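Local coordinates for protein HupZ (Streptococcus sp. 'group A', PDB 5ESC) that degrades heme in vitro as a dimeric split-barrel enzyme of the pyridoxamine 5'-phosphate oxidase family, at residues A[31-36]-A[42-47]; A[91-96]-A[102-107]. All blocks are in the same frame, centred on the assembly; numbering follows the deposited sequence.

Contact 1: A[31-36]-A[42-47]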
loop_
_atom_site.group_PDB
_atom_site.type_symbol
_atom_site.label_atom_id
_atom_site.label_comp_id
_atom_site.label_asym_id
_atom_site.label_seq_id
_atom_site.Cartn_x
_atom_site.Cartn_y
_atom_site.Cartn_z
ATOM N N LYS A 31 1.192 -6.419 6.058
ATOM C CA LYS A 31 1.395 -7.820 6.421
ATOM C C LYS A 31 2.727 -7.874 7.124
ATOM O O LYS A 31 3.806 -8.011 6.476
ATOM C CB LYS A 31 1.328 -8.772 5.186
ATOM C CG LYS A 31 -0.032 -8.964 4.496
ATOM C CD LYS A 31 -1.071 -9.565 5.448
ATOM C CE LYS A 31 -2.464 -9.693 4.855
ATOM N NZ LYS A 31 -3.265 -10.507 5.865
ATOM N N ARG A 32 2.727 -7.818 8.450
ATOM C CA ARG A 32 3.981 -7.746 9.119
ATOM C C ARG A 32 4.810 -9.045 9.066
ATOM O O ARG A 32 5.946 -9.001 9.389
ATOM C CB ARG A 32 3.795 -7.310 10.576
ATOM C CG ARG A 32 2.977 -8.215 11.385
ATOM C CD ARG A 32 2.810 -7.544 12.767
ATOM N NE ARG A 32 2.308 -8.531 13.728
ATOM C CZ ARG A 32 3.069 -9.339 14.487
ATOM N NH1 ARG A 32 4.418 -9.284 14.472
ATOM N NH2 ARG A 32 2.470 -10.203 15.298
ATOM N N SER A 33 4.221 -10.190 8.730
ATOM C CA SER A 33 4.969 -11.465 8.685
ATOM C C SER A 33 5.522 -11.709 7.262
ATOM O O SER A 33 6.058 -12.769 6.990
ATOM C CB SER A 33 4.075 -12.638 8.946
ATOM O OG SER A 33 2.947 -12.731 8.073
ATOM N N MET A 34 5.344 -10.750 6.350
ATOM C CA MET A 34 5.798 -10.955 4.960
ATOM C C MET A 34 7.331 -11.174 4.973
ATOM O O MET A 34 8.059 -10.361 5.579
ATOM C CB MET A 34 5.459 -9.798 4.116
ATOM C CG MET A 34 5.775 -10.020 2.576
ATOM S SD MET A 34 4.627 -11.106 1.714
ATOM C CE MET A 34 3.087 -10.195 1.668
ATOM N N ARG A 35 7.845 -12.218 4.345
ATOM C CA ARG A 35 9.280 -12.506 4.366
ATOM C C ARG A 35 9.712 -13.319 3.179
ATOM O O ARG A 35 8.895 -14.006 2.596
ATOM C CB ARG A 35 9.580 -13.308 5.608
ATOM C CG ARG A 35 8.785 -14.585 5.818
ATOM C CD ARG A 35 8.746 -14.959 7.320
ATOM N NE ARG A 35 8.121 -16.249 7.577
ATOM C CZ ARG A 35 6.834 -16.488 7.736
ATOM N NH1 ARG A 35 6.413 -17.715 7.922
ATOM N NH2 ARG A 35 5.937 -15.508 7.725
ATOM N N LEU A 36 10.978 -13.367 2.886
ATOM C CA LEU A 36 11.452 -14.074 1.712
ATOM C C LEU A 36 11.570 -15.554 1.996
ATOM O O LEU A 36 12.054 -15.970 3.050
ATOM C CB LEU A 36 12.828 -13.533 1.250
ATOM C CG LEU A 36 12.935 -12.267 0.471
ATOM C CD1 LEU A 36 14.395 -11.758 0.370
ATOM C CD2 LEU A 36 12.242 -12.216 -0.897
ATOM N N PHE A 42 7.926 -14.737 -1.745
ATOM C CA PHE A 42 7.695 -14.291 -0.388
ATOM C C PHE A 42 6.655 -15.217 0.182
ATOM O O PHE A 42 5.866 -15.840 -0.575
ATOM C CB PHE A 42 7.064 -12.901 -0.325
ATOM C CG PHE A 42 7.958 -11.754 -0.640
ATOM C CD1 PHE A 42 8.636 -11.055 0.378
ATOM C CD2 PHE A 42 8.108 -11.309 -1.964
ATOM C CE1 PHE A 42 9.405 -9.977 0.091
ATOM C CE2 PHE A 42 8.919 -10.219 -2.246
ATOM C CZ PHE A 42 9.543 -9.533 -1.223
ATOM N N ILE A 43 6.583 -15.339 1.501
ATOM C CA ILE A 43 5.486 -15.993 2.139
ATOM C C ILE A 43 4.999 -15.043 3.226
ATOM O O ILE A 43 5.782 -14.180 3.666
ATOM C CB ILE A 43 5.776 -17.429 2.711
ATOM C CG1 ILE A 43 6.981 -17.511 3.709
ATOM C CG2 ILE A 43 5.924 -18.479 1.542
ATOM C CD1 ILE A 43 6.942 -18.698 4.590
ATOM N N TYR A 44 3.765 -15.216 3.681
ATOM C CA TYR A 44 3.262 -14.499 4.847
ATOM C C TYR A 44 2.308 -15.412 5.607
ATOM O O TYR A 44 1.759 -16.323 5.022
ATOM C CB TYR A 44 2.608 -13.126 4.499
ATOM C CG TYR A 44 1.167 -13.163 3.981
ATOM C CD1 TYR A 44 0.900 -13.285 2.641
ATOM C CD2 TYR A 44 0.092 -13.068 4.853
ATOM C CE1 TYR A 44 -0.418 -13.316 2.144
ATOM C CE2 TYR A 44 -1.257 -13.093 4.354
ATOM C CZ TYR A 44 -1.475 -13.218 2.998
ATOM O OH TYR A 44 -2.724 -13.231 2.431
ATOM N N ASN A 45 2.100 -15.172 6.880
ATOM C CA ASN A 45 1.125 -15.950 7.654
ATOM C C ASN A 45 -0.285 -15.307 7.559
ATOM O O ASN A 45 -0.414 -14.140 7.920
ATOM C CB ASN A 45 1.574 -15.965 9.100
ATOM C CG ASN A 45 2.608 -16.962 9.363
ATOM O OD1 ASN A 45 3.566 -17.043 8.631
ATOM N ND2 ASN A 45 2.446 -17.758 10.450
ATOM N N GLU A 46 -1.297 -16.018 7.076
ATOM C CA GLU A 46 -2.614 -15.465 6.872
ATOM C C GLU A 46 -3.419 -15.909 8.079
ATOM O O GLU A 46 -3.685 -17.082 8.218
ATOM C CB GLU A 46 -3.278 -16.058 5.635
ATOM C CG GLU A 46 -4.687 -15.548 5.426
ATOM C CD GLU A 46 -4.788 -14.037 5.527
ATOM O OE1 GLU A 46 -5.088 -13.566 6.636
ATOM O OE2 GLU A 46 -4.489 -13.321 4.498
ATOM N N ASN A 47 -3.827 -15.003 8.920
ATOM C CA ASN A 47 -4.525 -15.372 10.155
ATOM C C ASN A 47 -6.001 -15.032 10.039
ATOM O O ASN A 47 -6.747 -15.175 11.000
ATOM C CB ASN A 47 -3.912 -14.612 11.328
ATOM C CG ASN A 47 -2.460 -14.998 11.598
ATOM O OD1 ASN A 47 -2.078 -16.146 11.384
ATOM N ND2 ASN A 47 -1.626 -14.023 11.974
HETATM O O HOH W 1 -2.709 -12.311 8.442
#
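Arg35 reaches along the neighbouring strand and brings its guanidinium end-on against the amide oxygen of Asn45. NH1 and NH2 both donate to Asn45 OD1, each at 3.0 Å, with the oxygen near the guanidinium plane while the amide plane is turned 47° from it. Asn45 ND2 is hydrogen-bonded to Ala93 O of helix 88-97, so both ends of the amide are engaged. Arg35 NH2 also donates to Ser33 O at 2.8 Å, and Ile43 lies over one guanidinium face, its CD1 3.5 Å from Arg35 NH1. Arginine suits the place because one flat group serves two oxygens at its edge and an aliphatic chain on its face. The backbones of Arg35 and Ile43 form an antiparallel hydrogen-bonded pair. In the type I turn from Lys31 to Met34 a side chain takes over: with chi1 at 56°, the short hydroxyl of Ser33 reaches a backbone N-H, OG accepting from Asn45 N at 2.8 Å.

Leu36 CD2 sits over one face of Phe42, a CH-pi contact 3.8 Å from the ring centroid, and Met34 SD makes an oblique Met-aromatic contact with the same ring. The aliphatic chain of Lys31 runs across one face of Tyr44, bringing NZ into a weak, long salt bridge with Glu46 OE2 (3.4 Å). That oxygen also accepts from Tyr44 OH, and Glu46 OE1 is hydrogen-bonded to Thr48 OG1.

In the sheet, strand 106-117 flanks strand 41-46 of this hairpin; Thr52 and Ile56 of helix 51-59 meet Tyr44, and Trp96 of helix 88-97 makes a cation-pi contact with Arg35.

Contact 2: A[91-96]-A[102-107]; sequences EAAKKW and GVPKAV
Ala93 and Lys94 present one side of their helix to Pro104 and Val107, and the contact between the two segments is apolar. Ala93 CB points at the strand and meets Val107 CG2 at 3.8 Å. Alanine suits this position because its single methyl lets the helix backbone come near, with the Ala93 and Val107 CA atoms 6.3 Å apart. On the valine side, CG2 stands anti to the backbone N, which sets this branch against the alanine methyl.

Pro104 packs through its CG and CD. Pro104 CD lies 3.7 Å from Lys94 CA, and Pro104 CG is 3.9 Å from Lys94 CG, so the compact ring rests on both the helix backbone and the root of the lysine chain, which crosses it at about a right angle. Pro104 CG also comes within 4.2 Å of Ala93 CB. Farther along the lysine, Val103 CG1 makes a looser approach to Lys94 CD at 4.3 Å.

As for charge, the end of Lys94 leads away from the loop toward Glu91, one helical turn earlier, but this pairing is doubtful: the modelled separation is too short and the lysine has a second conformer.

Helix 88-97 is also tied to this loop by Tyr90, whose OH is hydrogen-bonded to Pro104 O. Val107 packs on Ile43 of strand 41-46, while strand 73-84 flanks strand 106-117 on its other side.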
loop_
_atom_site.group_PDB
_atom_site.type_symbol
_atom_site.label_atom_id
_atom_site.label_comp_id
_atom_site.label_asym_id
_atom_site.label_seq_id
_atom_site.Cartn_x
_atom_site.Cartn_y
_atom_site.Cartn_z
ATOM N N GLU A 91 3.431 -25.622 6.801
ATOM C CA GLU A 91 4.128 -26.138 7.995
ATOM C C GLU A 91 5.262 -25.232 8.461
ATOM O O GLU A 91 5.399 -24.970 9.662
ATOM C CB GLU A 91 4.610 -27.610 7.783
ATOM C CG GLU A 91 3.474 -28.599 7.540
ATOM C CD GLU A 91 2.481 -28.708 8.706
ATOM O OE1 GLU A 91 2.978 -28.801 9.871
ATOM O OE2 GLU A 91 1.210 -28.674 8.489
ATOM N N ALA A 92 6.004 -24.612 7.503
ATOM C CA ALA A 92 6.961 -23.582 7.862
ATOM C C ALA A 92 6.276 -22.368 8.549
ATOM O O ALA A 92 6.820 -21.815 9.524
ATOM C CB ALA A 92 7.763 -23.071 6.670
ATOM N N ALA A 93 5.152 -21.883 7.977
ATOM C CA ALA A 93 4.453 -20.759 8.506
ATOM C C ALA A 93 4.006 -21.013 9.993
ATOM O O ALA A 93 4.062 -20.121 10.896
ATOM C CB ALA A 93 3.250 -20.427 7.635
ATOM N N LYS A 94 3.555 -22.232 10.201
ATOM C CA LYS A 94 3.064 -22.648 11.529
ATOM C C LYS A 94 4.171 -22.613 12.607
ATOM O O LYS A 94 4.169 -22.087 13.727
ATOM C CB LYS A 94 2.612 -24.080 11.428
ATOM C CG LYS A 94 1.211 -24.229 10.979
ATOM C CD LYS A 94 0.600 -25.479 11.616
ATOM C CE LYS A 94 0.587 -26.582 10.636
ATOM N NZ LYS A 94 1.013 -27.949 11.028
ATOM N N LYS A 95 5.241 -23.154 12.116
ATOM C CA LYS A 95 6.443 -23.204 12.894
ATOM C C LYS A 95 7.011 -21.830 13.237
ATOM O O LYS A 95 7.249 -21.517 14.398
ATOM C CB LYS A 95 7.524 -23.968 12.141
ATOM C CG LYS A 95 8.855 -24.129 12.879
ATOM C CD LYS A 95 8.629 -24.946 14.200
ATOM C CE LYS A 95 9.922 -25.369 14.973
ATOM N NZ LYS A 95 9.639 -25.939 16.324
ATOM N N TRP A 96 7.124 -20.976 12.208
ATOM C CA TRP A 96 7.480 -19.591 12.375
ATOM C C TRP A 96 6.604 -18.811 13.338
ATOM O O TRP A 96 7.071 -17.904 14.044
ATOM C CB TRP A 96 7.491 -18.890 11.009
ATOM C CG TRP A 96 7.994 -17.578 10.973
ATOM C CD1 TRP A 96 9.278 -17.202 10.695
ATOM C CD2 TRP A 96 7.254 -16.351 11.172
ATOM N NE1 TRP A 96 9.390 -15.846 10.733
ATOM C CE2 TRP A 96 8.170 -15.292 11.033
ATOM C CE3 TRP A 96 5.913 -16.057 11.462
ATOM C CZ2 TRP A 96 7.773 -13.931 11.134
ATOM C CZ3 TRP A 96 5.533 -14.744 11.611
ATOM C CH2 TRP A 96 6.463 -13.682 11.466
ATOM N N GLY A 102 -0.631 -16.149 16.779
ATOM C CA GLY A 102 -1.446 -17.391 16.725
ATOM C C GLY A 102 -1.103 -18.323 15.526
ATOM O O GLY A 102 -0.295 -17.994 14.640
ATOM N N VAL A 103 -1.701 -19.488 15.553
ATOM C CA VAL A 103 -1.547 -20.510 14.523
ATOM C C VAL A 103 -2.122 -19.969 13.198
ATOM O O VAL A 103 -3.232 -19.480 13.172
ATOM C CB VAL A 103 -2.303 -21.768 14.873
ATOM C CG1 VAL A 103 -1.978 -22.875 13.876
ATOM C CG2 VAL A 103 -1.949 -22.195 16.320
ATOM N N PRO A 104 -1.359 -20.067 12.100
ATOM C CA PRO A 104 -1.995 -19.466 10.898
ATOM C C PRO A 104 -3.192 -20.245 10.425
ATOM O O PRO A 104 -3.166 -21.427 10.486
ATOM C CB PRO A 104 -0.861 -19.490 9.840
ATOM C CG PRO A 104 0.009 -20.571 10.300
ATOM C CD PRO A 104 -0.031 -20.604 11.817
ATOM N N LYS A 105 -4.174 -19.599 9.848
ATOM C CA LYS A 105 -5.209 -20.301 9.140
ATOM C C LYS A 105 -4.623 -20.783 7.776
ATOM O O LYS A 105 -5.019 -21.800 7.237
ATOM C CB LYS A 105 -6.346 -19.348 8.846
ATOM C CG LYS A 105 -7.228 -19.018 10.032
ATOM C CD LYS A 105 -8.424 -18.125 9.598
ATOM C CE LYS A 105 -9.521 -18.220 10.717
ATOM N NZ LYS A 105 -10.015 -16.940 11.177
ATOM N N ALA A 106 -3.681 -20.043 7.220
ATOM C CA ALA A 106 -3.139 -20.432 5.890
ATOM C C ALA A 106 -1.817 -19.756 5.689
ATOM O O ALA A 106 -1.415 -18.949 6.526
ATOM C CB ALA A 106 -4.136 -20.049 4.788
ATOM N N VAL A 107 -1.135 -20.046 4.576
ATOM C CA VAL A 107 0.023 -19.292 4.207
ATOM C C VAL A 107 -0.222 -18.630 2.811
ATOM O O VAL A 107 -0.801 -19.265 1.933
ATOM C CB VAL A 107 1.305 -20.217 4.184
ATOM C CG1 VAL A 107 1.211 -21.415 3.210
ATOM C CG2 VAL A 107 2.581 -19.382 4.008
#

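In the fold
Contact 1 closes before contact 2 opens along the chain, and their centres lie 10 Å apart. Both reach the same antiparallel sheet, in which strands 41-46 and 106-117 are neighbours. The backbone joins them through a probable hydrogen bond from Glu46 N to Ala106 O, beside the classic beta bulge that Lys105 and Ala106 form opposite Glu46. A side chain adds a second tie, since Asn45 ND2 probably donates to Ala93 O; the amide thus links the hairpin to helix 88-97. Together the contacts place helix 88-97 and the loop after it against the end of the sheet formed by strands 35-38, 41-46 and 106-117 of the split barrel.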